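Local coordinates for dehalogenase (Rhodospirillaceae, PDB 6A41), which probably catalyses dehalogenation, and has the Rossmann-type fold of short-chain dehydrogenase/reductase-related enzymes, at residues 75-80 and 117-122; 89-94 and 146-151. One frame throughout, in Å; residues are numbered along the deposited sequence.

Interaction 1: residues 75-80 and 117-122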
loop_
_atom_site.group_PDB
_atom_site.type_symbol
_atom_site.label_atom_id
_atom_site.label_comp_id
_atom_site.label_asym_id
_atom_site.label_seq_id
_atom_site.Cartn_x
_atom_site.Cartn_y
_atom_site.Cartn_z
ATOM N N GLY A 75 -17.037 21.548 -27.739
ATOM C CA GLY A 75 -16.380 20.646 -28.714
ATOM C C GLY A 75 -15.563 19.623 -28.004
ATOM O O GLY A 75 -15.111 18.695 -28.643
ATOM N N HIS A 76 -15.191 19.825 -26.717
ATOM C CA HIS A 76 -14.331 18.855 -26.051
ATOM C C HIS A 76 -14.482 18.960 -24.589
ATOM O O HIS A 76 -14.996 19.908 -24.137
ATOM C CB HIS A 76 -12.839 19.097 -26.431
ATOM C CG HIS A 76 -12.252 20.347 -25.895
ATOM N ND1 HIS A 76 -12.507 21.575 -26.441
ATOM C CD2 HIS A 76 -11.527 20.588 -24.760
ATOM C CE1 HIS A 76 -11.898 22.519 -25.746
ATOM N NE2 HIS A 76 -11.317 21.952 -24.705
ATOM N N ILE A 77 -13.951 17.964 -23.905
ATOM C CA ILE A 77 -13.820 17.922 -22.428
ATOM C C ILE A 77 -12.349 17.629 -22.046
ATOM O O ILE A 77 -11.800 16.603 -22.465
ATOM C CB ILE A 77 -14.758 16.861 -21.788
ATOM C CG1 ILE A 77 -16.233 17.240 -22.049
ATOM C CG2 ILE A 77 -14.509 16.708 -20.298
ATOM C CD1 ILE A 77 -17.170 16.029 -21.896
ATOM N N ASP A 78 -11.723 18.506 -21.277
ATOM C CA ASP A 78 -10.343 18.278 -20.877
ATOM C C ASP A 78 -10.257 17.366 -19.659
ATOM O O ASP A 78 -9.237 16.646 -19.483
ATOM C CB ASP A 78 -9.653 19.581 -20.542
ATOM C CG ASP A 78 -9.393 20.423 -21.782
ATOM O OD1 ASP A 78 -8.698 19.920 -22.709
ATOM O OD2 ASP A 78 -9.961 21.514 -21.904
ATOM N N ALA A 79 -11.216 17.478 -18.717
ATOM C CA ALA A 79 -11.230 16.654 -17.541
ATOM C C ALA A 79 -12.623 16.220 -17.135
ATOM O O ALA A 79 -13.602 17.055 -17.198
ATOM C CB ALA A 79 -10.659 17.454 -16.357
ATOM N N LEU A 80 -12.749 14.951 -16.805
ATOM C CA LEU A 80 -13.952 14.406 -16.205
ATOM C C LEU A 80 -13.738 14.246 -14.715
ATOM O O LEU A 80 -12.839 13.456 -14.296
ATOM C CB LEU A 80 -14.369 13.106 -16.824
ATOM C CG LEU A 80 -15.442 12.213 -16.165
ATOM C CD1 LEU A 80 -16.759 13.015 -16.194
ATOM C CD2 LEU A 80 -15.599 10.895 -16.874
ATOM N N GLN A 117 -16.490 5.397 -20.108
ATOM C CA GLN A 117 -16.633 4.792 -21.423
ATOM C C GLN A 117 -17.198 5.782 -22.471
ATOM O O GLN A 117 -16.783 5.805 -23.585
ATOM C CB GLN A 117 -17.682 3.692 -21.402
ATOM C CG GLN A 117 -17.239 2.429 -20.791
ATOM C CD GLN A 117 -18.356 1.363 -20.983
ATOM O OE1 GLN A 117 -19.435 1.560 -20.395
ATOM N NE2 GLN A 117 -18.138 0.351 -21.855
ATOM N N LEU A 118 -18.143 6.586 -22.024
ATOM C CA LEU A 118 -18.740 7.680 -22.806
ATOM C C LEU A 118 -17.794 8.843 -23.083
ATOM O O LEU A 118 -17.775 9.348 -24.189
ATOM C CB LEU A 118 -20.036 8.133 -22.117
ATOM C CG LEU A 118 -21.151 7.155 -22.175
ATOM C CD1 LEU A 118 -22.207 7.569 -21.154
ATOM C CD2 LEU A 118 -21.800 7.084 -23.587
ATOM N N VAL A 119 -16.931 9.220 -22.143
ATOM C CA VAL A 119 -16.096 10.457 -22.328
ATOM C C VAL A 119 -14.741 10.167 -22.952
ATOM O O VAL A 119 -14.208 11.011 -23.673
ATOM C CB VAL A 119 -15.866 11.151 -20.933
ATOM C CG1 VAL A 119 -14.929 12.333 -20.997
ATOM C CG2 VAL A 119 -17.173 11.785 -20.463
ATOM N N ALA A 120 -14.136 9.053 -22.546
ATOM C CA ALA A 120 -12.805 8.642 -23.010
ATOM C C ALA A 120 -12.542 8.686 -24.561
ATOM O O ALA A 120 -11.456 9.227 -24.956
ATOM C CB ALA A 120 -12.326 7.310 -22.388
ATOM N N PRO A 121 -13.493 8.269 -25.382
ATOM C CA PRO A 121 -13.204 8.247 -26.789
ATOM C C PRO A 121 -12.873 9.644 -27.385
ATOM O O PRO A 121 -11.988 9.753 -28.260
ATOM C CB PRO A 121 -14.492 7.694 -27.412
ATOM C CG PRO A 121 -15.094 6.879 -26.373
ATOM C CD PRO A 121 -14.721 7.496 -25.076
ATOM N N SER A 122 -13.542 10.667 -26.903
ATOM C CA SER A 122 -13.250 12.037 -27.352
ATOM C C SER A 122 -11.859 12.518 -26.957
ATOM O O SER A 122 -11.220 13.248 -27.708
ATOM C CB SER A 122 -14.295 13.030 -26.830
ATOM O OG SER A 122 -14.212 13.203 -25.399
HETATM O O HOH W 1 -13.023 15.626 -25.443
#
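V119 faces the entry to strand 79-83, its two methyl groups together filling the notch between I77 and L80. L80 lays CD2 obliquely across the CG2 branch, the two methyl carbons 4.0 Å apart. I77 brings its terminal CD1 more loosely to the other branch, CG1, at 4.4 Å. With V119 CG1 anti to the backbone N (chi1 175°), both arms of this beta-branched residue reach the notch from one carbon.

Beside this apolar patch a polar relay joins the backbones. I77 N donates to a water at 2.9 Å; the water donates to S122 OG at 2.7 Å, and that hydroxyl gives its own proton to V119 O at 2.8 Å. The last bond lies in the carbonyl plane, with a C=O...OG angle of 154°. It supplements a weak bond from S122 N to the same oxygen where the helix kinks at P121, whose ring nitrogen carries no hydrogen.

Further out, L9 of strand 7-10 touches both I77 and L80, while D78 forms a salt bridge with R126. G75, the first residue after helix 63-74, has positive phi (101°), where a CB would jam against the preceding carbonyl O; this calls for glycine. The contact packs helix 98-126 on the parallel sheet within a beta-alpha-beta crossover. Across the segments it is dispersive, and its directional bonding passes through one water.

Interaction 2: residues 89-94 and 146-151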
loop_
_atom_site.group_PDB
_atom_site.type_symbol
_atom_site.label_atom_id
_atom_site.label_comp_id
_atom_site.label_asym_id
_atom_site.label_seq_id
_atom_site.Cartn_x
_atom_site.Cartn_y
_atom_site.Cartn_z
ATOM N N LEU A 89 -24.316 3.276 4.580
ATOM C CA LEU A 89 -25.284 2.689 5.513
ATOM C C LEU A 89 -24.645 1.831 6.549
ATOM O O LEU A 89 -23.776 0.959 6.253
ATOM C CB LEU A 89 -26.285 1.819 4.761
ATOM C CG LEU A 89 -26.936 2.495 3.566
ATOM C CD1 LEU A 89 -27.749 1.508 2.649
ATOM C CD2 LEU A 89 -27.849 3.597 4.080
ATOM N N LYS A 90 -25.055 2.036 7.804
ATOM C CA LYS A 90 -24.570 1.165 8.902
ATOM C C LYS A 90 -25.172 -0.149 8.566
ATOM O O LYS A 90 -26.388 -0.283 8.452
ATOM C CB LYS A 90 -25.000 1.637 10.307
ATOM C CG LYS A 90 -24.302 0.878 11.453
ATOM C CD LYS A 90 -24.465 1.499 12.867
ATOM C CE LYS A 90 -23.552 0.735 13.850
ATOM N NZ LYS A 90 -24.170 -0.598 14.165
ATOM N N ALA A 91 -24.335 -1.158 8.384
ATOM C CA ALA A 91 -24.753 -2.450 7.874
ATOM C C ALA A 91 -23.904 -3.581 8.436
ATOM O O ALA A 91 -23.074 -4.156 7.664
ATOM C CB ALA A 91 -24.678 -2.462 6.350
ATOM N N PRO A 92 -24.007 -3.826 9.764
ATOM C CA PRO A 92 -23.353 -5.095 10.275
ATOM C C PRO A 92 -23.772 -6.315 9.473
ATOM O O PRO A 92 -24.894 -6.325 8.922
ATOM C CB PRO A 92 -23.768 -5.143 11.763
ATOM C CG PRO A 92 -24.884 -4.149 11.889
ATOM C CD PRO A 92 -24.949 -3.239 10.734
ATOM N N LEU A 93 -22.892 -7.337 9.368
ATOM C CA LEU A 93 -23.222 -8.596 8.686
ATOM C C LEU A 93 -24.638 -9.053 8.854
ATOM O O LEU A 93 -25.281 -9.381 7.857
ATOM C CB LEU A 93 -22.357 -9.730 9.214
ATOM C CG LEU A 93 -21.048 -9.763 8.465
ATOM C CD1 LEU A 93 -20.179 -10.765 9.172
ATOM C CD2 LEU A 93 -21.072 -10.095 6.976
ATOM N N GLY A 94 -25.104 -9.065 10.088
ATOM C CA GLY A 94 -26.417 -9.578 10.454
ATOM C C GLY A 94 -27.548 -8.745 9.983
ATOM O O GLY A 94 -28.652 -9.235 9.956
ATOM N N TYR A 146 -19.501 -1.111 8.125
ATOM C CA TYR A 146 -19.803 -0.426 6.928
ATOM C C TYR A 146 -19.183 -1.136 5.733
ATOM O O TYR A 146 -18.810 -0.497 4.788
ATOM C CB TYR A 146 -19.314 1.010 6.944
ATOM C CG TYR A 146 -20.110 1.834 7.934
ATOM C CD1 TYR A 146 -19.850 1.738 9.298
ATOM C CD2 TYR A 146 -21.116 2.614 7.519
ATOM C CE1 TYR A 146 -20.553 2.475 10.262
ATOM C CE2 TYR A 146 -21.827 3.371 8.420
ATOM C CZ TYR A 146 -21.514 3.297 9.794
ATOM O OH TYR A 146 -22.309 3.979 10.692
ATOM N N ALA A 147 -18.978 -2.446 5.844
ATOM C CA ALA A 147 -18.193 -3.085 4.849
ATOM C C ALA A 147 -18.753 -2.999 3.441
ATOM O O ALA A 147 -18.010 -2.922 2.478
ATOM C CB ALA A 147 -18.006 -4.535 5.243
ATOM N N PRO A 148 -20.086 -3.086 3.291
ATOM C CA PRO A 148 -20.622 -2.859 1.896
ATOM C C PRO A 148 -20.238 -1.507 1.268
ATOM O O PRO A 148 -19.786 -1.504 0.093
ATOM C CB PRO A 148 -22.122 -3.031 2.052
ATOM C CG PRO A 148 -22.210 -3.989 3.239
ATOM C CD PRO A 148 -21.216 -3.299 4.201
ATOM N N TYR A 149 -20.361 -0.454 2.042
ATOM C CA TYR A 149 -19.939 0.849 1.595
ATOM C C TYR A 149 -18.422 0.847 1.225
ATOM O O TYR A 149 -18.002 1.358 0.165
ATOM C CB TYR A 149 -20.189 1.887 2.673
ATOM C CG TYR A 149 -19.646 3.235 2.252
ATOM C CD1 TYR A 149 -20.298 4.046 1.334
ATOM C CD2 TYR A 149 -18.418 3.686 2.702
ATOM C CE1 TYR A 149 -19.741 5.278 0.944
ATOM C CE2 TYR A 149 -17.910 4.898 2.256
ATOM C CZ TYR A 149 -18.600 5.672 1.411
ATOM O OH TYR A 149 -18.029 6.872 0.984
ATOM N N VAL A 150 -17.605 0.298 2.090
ATOM C CA VAL A 150 -16.151 0.373 1.922
ATOM C C VAL A 150 -15.758 -0.427 0.674
ATOM O O VAL A 150 -14.901 -0.052 -0.127
ATOM C CB VAL A 150 -15.409 -0.099 3.211
ATOM C CG1 VAL A 150 -13.906 -0.081 2.980
ATOM C CG2 VAL A 150 -15.733 0.829 4.371
ATOM N N SER A 151 -16.385 -1.587 0.550
ATOM C CA SER A 151 -16.134 -2.472 -0.553
ATOM C C SER A 151 -16.495 -1.793 -1.878
ATOM O O SER A 151 -15.735 -1.872 -2.856
ATOM C CB SER A 151 -16.940 -3.816 -0.380
ATOM O OG SER A 151 -16.845 -4.601 -1.628
HETATM O O HOH W 2 -22.914 -0.194 4.029
HETATM O O HOH W 3 -20.366 -4.382 7.549
#
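Y146, at the N-cap position of helix 147-158, lays its ring against the backbone of L89 and K90, and has the most surface buried of any residue here. L89 turns its side chain away but brings O to 3.4 Å from Y146 CD2, meeting the ring obliquely. K90 CA sits over one face, 4.0 Å from the centroid and 29° off the normal, a CH-pi contact, and the lysine's aliphatic stem crosses the phenol end, CB lying 3.6 Å from the tyrosine OH. Without the ring, as with an alanine here, K90 CA and the stem would probably lose the surface they rest on, leaving the loop freer to move.

A91, small enough to sit close to the helix start, sets CB 4.2 Å from P148 CD. P148 suits a first helical turn, where no backbone N-H partner is needed. The N-H groups beside it are met by water: one bridges L89 O (2.6 Å) to Y149 N, another A91 O (2.7 Å) to A147 N.

The loop between strand 79-83 and helix 98-126 thereby rests on the start of helix 147-158, which carries Y149 and R153, with F101 of helix 98-126 against P148 and D100 against L89.

In the fold
The segments alternate along the chain, 75-80, 89-94, 117-122 and 146-151. The first three lie on the right-handed beta-alpha-beta crossover from strand 79-83 through helix 98-126 to strand 129-136 of the parallel Rossmann-type sheet; 146-151 comes after it, at the start of helix 147-158. Interaction 1 lies where strand 79-83 begins and helix 98-126 nears its end; interaction 2 lies beyond the other end of both. Their centres are 33 Å apart, on opposite sides of the chain's centre, with nearest atoms about 17 Å apart. The assembly brings their segments together: Q117 bonds to L93 O of the second subunit. Y149 and R153 match the Tyr-x-x-x-Arg spacing of halohydrin dehalogenases, so interaction 2 probably borders the active site.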